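Local coordinates for probable Brix domain-containing ribosomal biogenesis protein (Methanothermobacter thermautotrophicus, PDB 1W94) that probably takes part in ribosome biogenesis, and probably binds rRNA, as an archaeal Imp4-like Brix-domain protein, at residues A[23-28]-A[108-113]; A[119-124]-A[145-150]. All blocks are in the same frame, centred on the assembly; numbering follows the deposited sequence.

In the fold
The two contacts lie with their centres about 12 Å apart in a single Brix chain and follow one another along the sequence, contact 1 closing at 113 before contact 2 opens at 119. Contact 1 joins the C-terminal end of helix 12-25 to the turn between helix 102-108 and strand 111-112. Contact 2 joins strands 120-124 and 145-154 of the same mixed sheet. They pack against each other: Met25 SE is 3.6 Å from Trp121 NE1, and Ile24 CD1 is 3.7 Å from Phe145 CG. Helix 12-25, from the start of the chain, is thereby packed over strands from its C-terminal part.

Contact 1: residues A[23-28]-A[108-113]; sequences RIMGWR and MGLEVD
The Trp27 indole meets Met108 at its edge, where the backbone atom Met108 O lies near the ring plane, 3.6 Å from CZ2. One face of the same ring is covered from within its own segment by Met25 CB, 3.4 Å above the plane and over the ring centre. Most of the rest is contact between apolar side chains. Met25 and Met108, both selenomethionines, cross at about a right angle, with Met25 SE 4.0 Å from Met108 CE. The Met108 chain is extended through chi2 and bends at chi3 (70°), which turns its methyl toward the selenium. Met25 is bent at both chi2 (-50°) and chi3 (-55°), and this fold carries its CE to 3.7 Å from Leu110 CD2. The same methyl also lies 3.8 Å from Met108 O. A looser approach, Trp27 CH2 to Met108 CE at 4.4 Å, completes the cluster. No hydrogen bond crosses between the segments; what joins them is van der Waals contact among mostly buried residues. Trp121 and Met133, from two sheet strands, extend the apolar surroundings. The backbones on the two sides are built alike: each is the end of a helix stopped by a glycine of positive phi, Gly26 or Gly109. Both stops are Schellman motifs; at the first, Gly26 N bonds weakly to Arg23 O (3.3 Å). Each leads into an outermost strand of the chain's mixed sheet, 28-29 or 111-112, in this Imp4/Brix fold, a domain described as internally duplicated.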
ATOM      1  N   ARG A  23      -3.799  -2.205  -8.272  1.00 28.64           N
ATOM      2  CA  ARG A  23      -3.235  -2.700  -9.505  1.00 28.94           C
ATOM      3  C   ARG A  23      -1.768  -3.042  -9.334  1.00 27.19           C
ATOM      4  O   ARG A  23      -1.349  -4.093  -9.773  1.00 26.40           O
ATOM      5  CB  ARG A  23      -3.382  -1.675 -10.638  1.00 30.10           C
ATOM      6  CG  ARG A  23      -4.675  -1.767 -11.375  1.00 36.20           C
ATOM      7  CD  ARG A  23      -5.292  -0.369 -11.627  1.00 46.29           C
ATOM      8  NE  ARG A  23      -5.105   0.137 -12.989  1.00 51.77           N
ATOM      9  CZ  ARG A  23      -5.708  -0.374 -14.067  1.00 55.41           C
ATOM     10  NH1 ARG A  23      -6.520  -1.424 -13.953  1.00 56.86           N
ATOM     11  NH2 ARG A  23      -5.483   0.146 -15.276  1.00 56.14           N
ATOM     12  N   ILE A  24      -1.000  -2.146  -8.713  1.00 26.23           N
ATOM     13  CA  ILE A  24       0.448  -2.354  -8.516  1.00 25.33           C
ATOM     14  C   ILE A  24       0.719  -3.635  -7.701  1.00 25.65           C
ATOM     15  O   ILE A  24       1.611  -4.436  -8.023  1.00 25.85           O
ATOM     16  CB  ILE A  24       1.060  -1.137  -7.791  1.00 24.83           C
ATOM     17  CG1 ILE A  24       1.213   0.059  -8.751  1.00 26.28           C
ATOM     18  CG2 ILE A  24       2.415  -1.489  -7.143  1.00 25.36           C
ATOM     19  CD1 ILE A  24       1.419   1.385  -7.977  1.00 26.26           C
HETATM   20  N   MSE A  25      -0.043  -3.792  -6.624  1.00 25.84           N
HETATM   21  CA  MSE A  25       0.037  -4.942  -5.712  1.00 26.17           C
HETATM   22  C   MSE A  25      -0.602  -6.236  -6.229  1.00 26.52           C
HETATM   23  O   MSE A  25      -0.279  -7.314  -5.727  1.00 26.73           O
HETATM   24  CB  MSE A  25      -0.626  -4.557  -4.372  1.00 26.10           C
HETATM   25  CG  MSE A  25       0.105  -3.455  -3.596  1.00 28.90           C
HETATM   26 SE   MSE A  25       2.087  -3.772  -3.372  1.00 38.94          SE
HETATM   27  CE  MSE A  25       2.078  -5.617  -2.495  1.00 32.30           C
ATOM     28  N   GLY A  26      -1.500  -6.137  -7.209  1.00 26.96           N
ATOM     29  CA  GLY A  26      -2.362  -7.275  -7.612  1.00 27.55           C
ATOM     30  C   GLY A  26      -3.352  -7.652  -6.496  1.00 28.01           C
ATOM     31  O   GLY A  26      -3.723  -8.798  -6.353  1.00 27.78           O
ATOM     32  N   TRP A  27      -3.757  -6.675  -5.693  1.00 27.68           N
ATOM     33  CA  TRP A  27      -4.792  -6.876  -4.680  1.00 29.04           C
ATOM     34  C   TRP A  27      -6.159  -6.644  -5.346  1.00 29.91           C
ATOM     35  O   TRP A  27      -6.253  -5.825  -6.237  1.00 30.43           O
ATOM     36  CB  TRP A  27      -4.613  -5.883  -3.545  1.00 28.15           C
ATOM     37  CG  TRP A  27      -3.371  -6.099  -2.703  1.00 28.45           C
ATOM     38  CD1 TRP A  27      -2.633  -7.254  -2.588  1.00 29.04           C
ATOM     39  CD2 TRP A  27      -2.775  -5.153  -1.814  1.00 26.58           C
ATOM     40  NE1 TRP A  27      -1.595  -7.061  -1.705  1.00 28.93           N
ATOM     41  CE2 TRP A  27      -1.658  -5.783  -1.214  1.00 26.03           C
ATOM     42  CE3 TRP A  27      -3.059  -3.817  -1.484  1.00 28.21           C
ATOM     43  CZ2 TRP A  27      -0.842  -5.137  -0.284  1.00 26.38           C
ATOM     44  CZ3 TRP A  27      -2.234  -3.162  -0.559  1.00 29.42           C
ATOM     45  CH2 TRP A  27      -1.139  -3.827   0.030  1.00 28.37           C
ATOM     46  N   ARG A  28      -7.199  -7.369  -4.958  1.00 30.56           N
ATOM     47  CA  ARG A  28      -8.531  -7.064  -5.500  1.00 31.78           C
ATOM     48  C   ARG A  28      -9.100  -5.747  -4.936  1.00 31.79           C
ATOM     49  O   ARG A  28      -9.116  -5.547  -3.718  1.00 32.05           O
ATOM     50  CB  ARG A  28      -9.492  -8.209  -5.226  1.00 32.09           C
ATOM     51  CG  ARG A  28     -10.941  -7.816  -5.415  1.00 33.69           C
ATOM     52  CD  ARG A  28     -11.788  -9.038  -5.670  1.00 38.33           C
ATOM     53  NE  ARG A  28     -12.121  -9.761  -4.450  1.00 38.49           N
ATOM     54  CZ  ARG A  28     -13.312  -9.707  -3.851  1.00 41.36           C
ATOM     55  NH1 ARG A  28     -14.280  -8.934  -4.355  1.00 38.59           N
ATOM     56  NH2 ARG A  28     -13.529 -10.420  -2.740  1.00 38.79           N
HETATM   57  N   MSE A 108       2.449  -5.289   4.390  1.00 32.03           N
HETATM   58  CA  MSE A 108       2.121  -5.299   2.972  1.00 35.70           C
HETATM   59  C   MSE A 108       2.380  -6.629   2.292  1.00 33.12           C
HETATM   60  O   MSE A 108       2.075  -6.777   1.097  1.00 33.33           O
HETATM   61  CB  MSE A 108       2.881  -4.190   2.262  1.00 34.15           C
HETATM   62  CG  MSE A 108       2.341  -2.846   2.678  1.00 39.21           C
HETATM   63 SE   MSE A 108       3.279  -1.438   1.881  1.00 49.95          SE
HETATM   64  CE  MSE A 108       2.675  -1.606  -0.073  1.00 46.29           C
ATOM     65  N   GLY A 109       2.939  -7.568   3.038  1.00 30.65           N
ATOM     66  CA  GLY A 109       3.208  -8.902   2.532  1.00 30.47           C
ATOM     67  C   GLY A 109       4.327  -8.902   1.500  1.00 29.92           C
ATOM     68  O   GLY A 109       4.259  -9.642   0.537  1.00 30.27           O
ATOM     69  N   LEU A 110       5.349  -8.073   1.683  1.00 27.64           N
ATOM     70  CA  LEU A 110       6.437  -8.025   0.701  1.00 28.05           C
ATOM     71  C   LEU A 110       7.462  -9.122   0.978  1.00 27.94           C
ATOM     72  O   LEU A 110       7.678  -9.464   2.118  1.00 28.77           O
ATOM     73  CB  LEU A 110       7.100  -6.651   0.720  1.00 25.91           C
ATOM     74  CG  LEU A 110       6.108  -5.514   0.547  1.00 26.54           C
ATOM     75  CD1 LEU A 110       6.877  -4.221   0.587  1.00 29.38           C
ATOM     76  CD2 LEU A 110       5.352  -5.649  -0.800  1.00 23.41           C
ATOM     77  N   GLU A 111       8.081  -9.691  -0.051  1.00 29.04           N
ATOM     78  CA  GLU A 111       9.181 -10.638   0.181  1.00 30.64           C
ATOM     79  C   GLU A 111      10.470 -10.022  -0.294  1.00 30.59           C
ATOM     80  O   GLU A 111      10.515  -9.383  -1.353  1.00 29.90           O
ATOM     81  CB  GLU A 111       8.954 -11.983  -0.512  1.00 30.79           C
ATOM     82  CG  GLU A 111       8.218 -11.890  -1.868  1.00 33.71           C
ATOM     83  N   VAL A 112      11.525 -10.215   0.488  1.00 31.13           N
ATOM     84  CA  VAL A 112      12.839  -9.733   0.106  1.00 31.66           C
ATOM     85  C   VAL A 112      13.352 -10.545  -1.084  1.00 32.96           C
ATOM     86  O   VAL A 112      13.286 -11.773  -1.084  1.00 32.49           O
ATOM     87  CB  VAL A 112      13.816  -9.769   1.290  1.00 31.98           C
ATOM     88  CG1 VAL A 112      15.155  -9.202   0.892  1.00 32.12           C
ATOM     89  CG2 VAL A 112      13.241  -8.978   2.456  1.00 31.66           C
ATOM     90  N   ASP A 113      13.841  -9.840  -2.102  1.00 34.24           N
ATOM     91  CA  ASP A 113      14.388 -10.460  -3.302  1.00 36.19           C
ATOM     92  C   ASP A 113      15.612  -9.680  -3.716  1.00 36.92           C
ATOM     93  O   ASP A 113      15.506  -8.533  -4.149  1.00 37.32           O
ATOM     94  CB  ASP A 113      13.361 -10.464  -4.436  1.00 36.96           C
ATOM     95  CG  ASP A 113      13.884 -11.123  -5.720  1.00 39.83           C
ATOM     96  OD1 ASP A 113      15.105 -11.384  -5.852  1.00 43.07           O
ATOM     97  OD2 ASP A 113      13.051 -11.399  -6.614  1.00 43.89           O
TER

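Contact 2: residues A[119-124]-A[145-150]; sequences DAWSIR and FKLLIR
Strands 120-124 and 145-149 run in broadly the same direction, their axes 9.3 Å apart at closest approach and inclined by 34°, a spacing that fits the place of strand 131-136 between them in the sheet. With an intervening strand, contact is left to side chains long enough to span it, and Trp121 does most of this. The far end of its six-membered ring, CH2 and CZ3, reaches the other strand, where CH2 sits near the plane of the phenyl ring of Phe145 at its edge, 3.8 Å from CD2. In return, Phe145 CE2 lies in the indole plane at the edge, 3.9 Å from CH2. Strand alternation puts Phe145 and Leu147 on the indole's side of the sheet and Lys146 on the other. Leu147 comes next to Phe145, its CG 4.3 Å from Trp121 CZ3. Helix 12-25 covers this side with Ile24, which touches both aromatic rings. Arg124 and Lys146 come near each other, NH2 4.3 Å from NZ, with no bond between them. Glu134, on the strand between, forms a salt bridge with Arg124 through OE1 and NH1, and its side chain also touches Lys146. The chemistry is thus divided: around Trp121, buried packing with no hydrogen bond between 119-124 and 145-150, the indole N-H bonding weakly to Ala91 O; and at Arg124, two like charges whose proximity the Glu134 carboxylate probably eases.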
ATOM      1  N   ASP A 119      10.135  -4.377 -10.825  1.00 30.80           N
ATOM      2  CA  ASP A 119       8.786  -4.667 -10.301  1.00 30.53           C
ATOM      3  C   ASP A 119       8.837  -4.830  -8.786  1.00 29.41           C
ATOM      4  O   ASP A 119       8.236  -5.755  -8.221  1.00 29.71           O
ATOM      5  CB  ASP A 119       8.216  -5.938 -10.961  1.00 30.71           C
ATOM      6  CG  ASP A 119       8.250  -5.870 -12.484  1.00 32.87           C
ATOM      7  OD1 ASP A 119       7.608  -4.941 -13.038  1.00 34.21           O
ATOM      8  OD2 ASP A 119       8.923  -6.730 -13.121  1.00 33.13           O
ATOM      9  N   ALA A 120       9.593  -3.948  -8.137  1.00 28.45           N
ATOM     10  CA  ALA A 120       9.971  -4.123  -6.724  1.00 27.68           C
ATOM     11  C   ALA A 120       9.977  -2.815  -5.936  1.00 27.60           C
ATOM     12  O   ALA A 120      10.055  -1.736  -6.520  1.00 28.51           O
ATOM     13  CB  ALA A 120      11.345  -4.792  -6.637  1.00 26.91           C
ATOM     14  N   TRP A 121       9.878  -2.910  -4.612  1.00 27.10           N
ATOM     15  CA  TRP A 121       9.966  -1.738  -3.768  1.00 27.13           C
ATOM     16  C   TRP A 121      11.379  -1.499  -3.249  1.00 27.88           C
ATOM     17  O   TRP A 121      12.169  -2.432  -2.989  1.00 27.54           O
ATOM     18  CB  TRP A 121       8.985  -1.811  -2.591  1.00 26.66           C
ATOM     19  CG  TRP A 121       7.550  -1.848  -2.995  1.00 27.45           C
ATOM     20  CD1 TRP A 121       6.810  -2.955  -3.243  1.00 26.38           C
ATOM     21  CD2 TRP A 121       6.679  -0.722  -3.210  1.00 26.70           C
ATOM     22  NE1 TRP A 121       5.522  -2.597  -3.584  1.00 27.68           N
ATOM     23  CE2 TRP A 121       5.423  -1.234  -3.576  1.00 27.04           C
ATOM     24  CE3 TRP A 121       6.852   0.679  -3.158  1.00 26.81           C
ATOM     25  CZ2 TRP A 121       4.327  -0.406  -3.868  1.00 27.58           C
ATOM     26  CZ3 TRP A 121       5.733   1.510  -3.422  1.00 26.38           C
ATOM     27  CH2 TRP A 121       4.522   0.969  -3.790  1.00 26.68           C
ATOM     28  N   SER A 122      11.694  -0.220  -3.114  1.00 27.52           N
ATOM     29  CA  SER A 122      12.909   0.213  -2.477  1.00 28.87           C
ATOM     30  C   SER A 122      12.462   0.974  -1.227  1.00 28.76           C
ATOM     31  O   SER A 122      11.603   1.848  -1.330  1.00 29.14           O
ATOM     32  CB  SER A 122      13.620   1.151  -3.432  1.00 28.73           C
ATOM     33  OG  SER A 122      14.921   1.417  -3.011  1.00 32.20           O
ATOM     34  N   ILE A 123      13.013   0.630  -0.067  1.00 28.34           N
ATOM     35  CA  ILE A 123      12.767   1.346   1.185  1.00 28.34           C
ATOM     36  C   ILE A 123      13.998   2.092   1.614  1.00 29.01           C
ATOM     37  O   ILE A 123      15.097   1.516   1.678  1.00 28.75           O
ATOM     38  CB  ILE A 123      12.383   0.399   2.313  1.00 29.08           C
ATOM     39  CG1 ILE A 123      11.047  -0.269   1.982  1.00 28.73           C
ATOM     40  CG2 ILE A 123      12.297   1.167   3.674  1.00 29.60           C
ATOM     41  CD1 ILE A 123      10.708  -1.471   2.861  1.00 30.17           C
ATOM     42  N   ARG A 124      13.854   3.386   1.886  1.00 29.15           N
ATOM     43  CA  ARG A 124      15.002   4.134   2.368  1.00 29.76           C
ATOM     44  C   ARG A 124      14.641   5.206   3.386  1.00 28.93           C
ATOM     45  O   ARG A 124      13.481   5.557   3.524  1.00 27.19           O
ATOM     46  CB  ARG A 124      15.799   4.720   1.196  1.00 30.54           C
ATOM     47  CG  ARG A 124      15.399   6.129   0.792  1.00 34.30           C
ATOM     48  CD  ARG A 124      14.675   6.163  -0.519  1.00 41.53           C
ATOM     49  NE  ARG A 124      14.592   7.519  -1.081  1.00 45.97           N
ATOM     50  CZ  ARG A 124      14.016   7.810  -2.244  1.00 46.40           C
ATOM     51  NH1 ARG A 124      13.478   6.841  -2.988  1.00 46.48           N
ATOM     52  NH2 ARG A 124      13.979   9.067  -2.666  1.00 46.36           N
ATOM     53  N   PHE A 145       5.978   6.454  -8.314  1.00 28.95           N
ATOM     54  CA  PHE A 145       4.984   6.080  -7.308  1.00 28.63           C
ATOM     55  C   PHE A 145       5.655   5.788  -5.968  1.00 28.49           C
ATOM     56  O   PHE A 145       6.391   4.789  -5.823  1.00 28.19           O
ATOM     57  CB  PHE A 145       4.130   4.885  -7.784  1.00 28.71           C
ATOM     58  CG  PHE A 145       2.921   4.604  -6.910  1.00 29.40           C
ATOM     59  CD1 PHE A 145       1.657   5.063  -7.278  1.00 28.37           C
ATOM     60  CD2 PHE A 145       3.045   3.865  -5.720  1.00 29.44           C
ATOM     61  CE1 PHE A 145       0.548   4.780  -6.482  1.00 28.87           C
ATOM     62  CE2 PHE A 145       1.947   3.607  -4.922  1.00 30.21           C
ATOM     63  CZ  PHE A 145       0.693   4.062  -5.293  1.00 29.58           C
ATOM     64  N   LYS A 146       5.381   6.641  -4.982  1.00 28.17           N
ATOM     65  CA  LYS A 146       6.005   6.526  -3.674  1.00 28.00           C
ATOM     66  C   LYS A 146       4.982   6.599  -2.563  1.00 28.01           C
ATOM     67  O   LYS A 146       3.951   7.268  -2.677  1.00 27.94           O
ATOM     68  CB  LYS A 146       7.011   7.648  -3.411  1.00 27.97           C
ATOM     69  CG  LYS A 146       8.159   7.723  -4.351  1.00 30.20           C
ATOM     70  CD  LYS A 146       8.737   9.129  -4.309  1.00 34.04           C
ATOM     71  CE  LYS A 146      10.041   9.232  -5.047  1.00 35.41           C
ATOM     72  NZ  LYS A 146      10.653  10.580  -4.885  1.00 36.33           N
ATOM     73  N   LEU A 147       5.312   5.919  -1.475  1.00 27.05           N
ATOM     74  CA  LEU A 147       4.621   6.073  -0.214  1.00 27.78           C
ATOM     75  C   LEU A 147       5.574   6.784   0.744  1.00 26.33           C
ATOM     76  O   LEU A 147       6.657   6.285   1.035  1.00 25.81           O
ATOM     77  CB  LEU A 147       4.174   4.716   0.332  1.00 26.54           C
ATOM     78  CG  LEU A 147       3.445   3.771  -0.634  1.00 30.88           C
ATOM     79  CD1 LEU A 147       3.055   2.495   0.125  1.00 29.94           C
ATOM     80  CD2 LEU A 147       2.169   4.409  -1.204  1.00 30.53           C
ATOM     81  N   LEU A 148       5.161   7.977   1.190  1.00 25.03           N
ATOM     82  CA  LEU A 148       5.965   8.803   2.060  1.00 24.70           C
ATOM     83  C   LEU A 148       5.486   8.528   3.474  1.00 24.67           C
ATOM     84  O   LEU A 148       4.445   9.013   3.898  1.00 24.08           O
ATOM     85  CB  LEU A 148       5.844  10.289   1.664  1.00 23.27           C
ATOM     86  CG  LEU A 148       6.044  10.578   0.143  1.00 22.08           C
ATOM     87  CD1 LEU A 148       5.858  12.031  -0.201  1.00 25.22           C
ATOM     88  CD2 LEU A 148       7.439  10.156  -0.315  1.00 19.99           C
ATOM     89  N   ILE A 149       6.247   7.715   4.183  1.00 25.98           N
ATOM     90  CA  ILE A 149       5.763   7.123   5.424  1.00 26.90           C
ATOM     91  C   ILE A 149       6.113   8.031   6.583  1.00 26.99           C
ATOM     92  O   ILE A 149       7.277   8.311   6.835  1.00 26.82           O
ATOM     93  CB  ILE A 149       6.383   5.714   5.647  1.00 27.61           C
ATOM     94  CG1 ILE A 149       6.184   4.807   4.401  1.00 29.54           C
ATOM     95  CG2 ILE A 149       5.894   5.089   6.953  1.00 26.74           C
ATOM     96  CD1 ILE A 149       4.836   4.295   4.217  1.00 27.09           C
ATOM     97  N   ARG A 150       5.079   8.482   7.276  1.00 27.73           N
ATOM     98  CA  ARG A 150       5.218   9.249   8.490  1.00 28.17           C
ATOM     99  C   ARG A 150       5.431   8.370   9.715  1.00 28.11           C
ATOM    100  O   ARG A 150       6.192   8.737  10.611  1.00 27.91           O
ATOM    101  CB  ARG A 150       3.962  10.111   8.693  1.00 29.41           C
ATOM    102  CG  ARG A 150       3.984  11.429   7.884  1.00 32.46           C
ATOM    103  CD  ARG A 150       2.920  11.418   6.785  1.00 38.37           C
ATOM    104  NE  ARG A 150       1.578  11.705   7.321  1.00 38.17           N
TER